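Local coordinates for protein 3-hexulose-6-phosphate isomerase (Methanocaldococcus jannaschii, PDB 1JEO) that catalyses the isomerisation between 3-hexulose 6-phosphate and fructose 6-phosphate as a member of the SIS family of phosphosugar-binding proteins, at residues Y139-M142 with G143-F146. Sequence-based numbering, arbitrary orientation.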
ATOM      1  N   TYR A 139      12.934 -20.014   7.725  1.00 22.22           N
ATOM      2  CA  TYR A 139      13.962 -18.978   7.790  1.00 21.72           C
ATOM      3  C   TYR A 139      13.565 -17.618   7.202  1.00 21.37           C
ATOM      4  O   TYR A 139      14.375 -16.690   7.129  1.00 21.08           O
ATOM      5  CB  TYR A 139      15.288 -19.521   7.245  1.00 26.78           C
ATOM      6  CG  TYR A 139      15.796 -20.702   8.056  1.00 26.78           C
ATOM      7  CD1 TYR A 139      15.926 -21.980   7.477  1.00 27.01           C
ATOM      8  CD2 TYR A 139      16.085 -20.562   9.432  1.00 26.81           C
ATOM      9  CE1 TYR A 139      16.331 -23.104   8.259  1.00 26.90           C
ATOM     10  CE2 TYR A 139      16.487 -21.667  10.221  1.00 26.88           C
ATOM     11  CZ  TYR A 139      16.608 -22.930   9.630  1.00 26.91           C
ATOM     12  OH  TYR A 139      16.997 -24.000  10.402  1.00 26.80           O
ATOM     13  N   LEU A 140      12.288 -17.511   6.829  1.00 20.63           N
ATOM     14  CA  LEU A 140      11.653 -16.284   6.318  1.00 20.49           C
ATOM     15  C   LEU A 140      10.326 -16.287   7.117  1.00 20.21           C
ATOM     16  O   LEU A 140       9.247 -16.506   6.549  1.00 20.35           O
ATOM     17  CB  LEU A 140      11.400 -16.371   4.802  1.00 19.73           C
ATOM     18  CG  LEU A 140      12.591 -16.362   3.830  1.00 19.78           C
ATOM     19  CD1 LEU A 140      12.125 -16.723   2.431  1.00 19.62           C
ATOM     20  CD2 LEU A 140      13.316 -15.023   3.845  1.00 19.73           C
ATOM     21  N   PRO A 141      10.393 -16.007   8.447  1.00 24.77           N
ATOM     22  CA  PRO A 141       9.251 -15.994   9.368  1.00 24.55           C
ATOM     23  C   PRO A 141       8.353 -14.770   9.388  1.00 24.63           C
ATOM     24  O   PRO A 141       8.693 -13.737   8.824  1.00 24.44           O
ATOM     25  CB  PRO A 141       9.924 -16.156  10.741  1.00 28.10           C
ATOM     26  CG  PRO A 141      11.414 -16.138  10.465  1.00 28.37           C
ATOM     27  CD  PRO A 141      11.551 -15.451   9.163  1.00 27.98           C
ATOM     28  N   MET A 142       7.264 -14.876  10.164  1.00 27.32           N
ATOM     29  CA  MET A 142       6.252 -13.819  10.353  1.00 27.28           C
ATOM     30  C   MET A 142       5.740 -13.289   9.000  1.00 25.62           C
ATOM     31  O   MET A 142       5.396 -14.072   8.111  1.00 25.20           O
ATOM     32  CB  MET A 142       6.805 -12.648  11.206  1.00 34.93           C
ATOM     33  CG  MET A 142       7.608 -13.005  12.457  1.00 38.24           C
ATOM     34  SD  MET A 142       6.684 -13.841  13.726  1.00 44.30           S
ATOM     35  CE  MET A 142       5.733 -12.473  14.400  1.00 41.81           C
ATOM     36  N   GLY A 143       5.789 -11.968   8.829  1.00 19.15           N
ATOM     37  CA  GLY A 143       5.345 -11.349   7.599  1.00 17.07           C
ATOM     38  C   GLY A 143       6.474 -10.982   6.657  1.00 15.87           C
ATOM     39  O   GLY A 143       6.233 -10.222   5.721  1.00 15.43           O
ATOM     40  N   THR A 144       7.677 -11.528   6.879  1.00 16.13           N
ATOM     41  CA  THR A 144       8.877 -11.256   6.060  1.00 14.87           C
ATOM     42  C   THR A 144       8.634 -11.237   4.549  1.00 14.06           C
ATOM     43  O   THR A 144       8.914 -10.232   3.900  1.00 13.30           O
ATOM     44  CB  THR A 144      10.033 -12.256   6.374  1.00 17.47           C
ATOM     45  OG1 THR A 144      10.373 -12.173   7.763  1.00 17.94           O
ATOM     46  CG2 THR A 144      11.290 -11.954   5.561  1.00 17.29           C
ATOM     47  N   THR A 145       8.063 -12.318   4.017  1.00 17.27           N
ATOM     48  CA  THR A 145       7.795 -12.421   2.584  1.00 16.32           C
ATOM     49  C   THR A 145       6.691 -11.492   2.092  1.00 15.69           C
ATOM     50  O   THR A 145       6.756 -11.017   0.960  1.00 15.57           O
ATOM     51  CB  THR A 145       7.536 -13.872   2.140  1.00 16.69           C
ATOM     52  OG1 THR A 145       6.500 -14.453   2.939  1.00 16.66           O
ATOM     53  CG2 THR A 145       8.809 -14.694   2.270  1.00 16.55           C
ATOM     54  N   PHE A 146       5.711 -11.207   2.957  1.00 17.56           N
ATOM     55  CA  PHE A 146       4.616 -10.287   2.629  1.00 16.99           C
ATOM     56  C   PHE A 146       5.172  -8.862   2.495  1.00 16.86           C
ATOM     57  O   PHE A 146       4.827  -8.167   1.548  1.00 16.59           O
ATOM     58  CB  PHE A 146       3.487 -10.348   3.690  1.00 15.30           C
ATOM     59  CG  PHE A 146       2.506  -9.186   3.620  1.00 15.11           C
ATOM     60  CD1 PHE A 146       1.615  -9.053   2.532  1.00 14.65           C
ATOM     61  CD2 PHE A 146       2.537  -8.168   4.600  1.00 14.80           C
ATOM     62  CE1 PHE A 146       0.773  -7.914   2.415  1.00 15.14           C
ATOM     63  CE2 PHE A 146       1.702  -7.025   4.498  1.00 14.87           C
ATOM     64  CZ  PHE A 146       0.819  -6.896   3.402  1.00 14.90           C
TER
HETATM   65  O   HOH W   1       7.290 -14.738   5.874  1.00 22.76           O
HETATM   66  O   HOH W   2       5.037 -13.551   5.127  1.00 46.07           O
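P141 and T144 close a type II' beta turn that leads the chain into helix 144-164 of the SIS domain, with G143 as the N-cap residue. Two donors of T144 converge on the carbonyl oxygen of P141. The backbone bond, T144 N to P141 O, measures 3.1 Å and comes in tilted 27° from the carbonyl plane; the hydroxyl bond, T144 OG1 to P141 O, is short, at 2.5 Å, and lies in that plane. A chi1 of -58° sets OG1 beside its own backbone N, where the hydroxyl reaches the acceptor already used by the N-H. A valine in place of T144 would probably leave the P141 carbonyl with the backbone N-H as its one direct donor from this turn, holding the turn less firmly.

L140, just before the turn, packs on the first two helical residues. It sets its two methyls against different threonines, CD2 near T144 CG2 and CD1 at 3.9 Å from T145 CG2, while the side chains of L140 and I9 of helix 5-15 also touch.

Water completes the helix start, one turn ahead of E147, probably the proton acceptor of the active site. One molecule accepts from T145 N and lies within hydrogen-bonding distance of L140 O (2.7 Å) and M142 O. A second donates to M142 O, hydrogen-bonds T145 OG1, which is also bonded to K135 O, and accepts from F146 N at 3.3 Å.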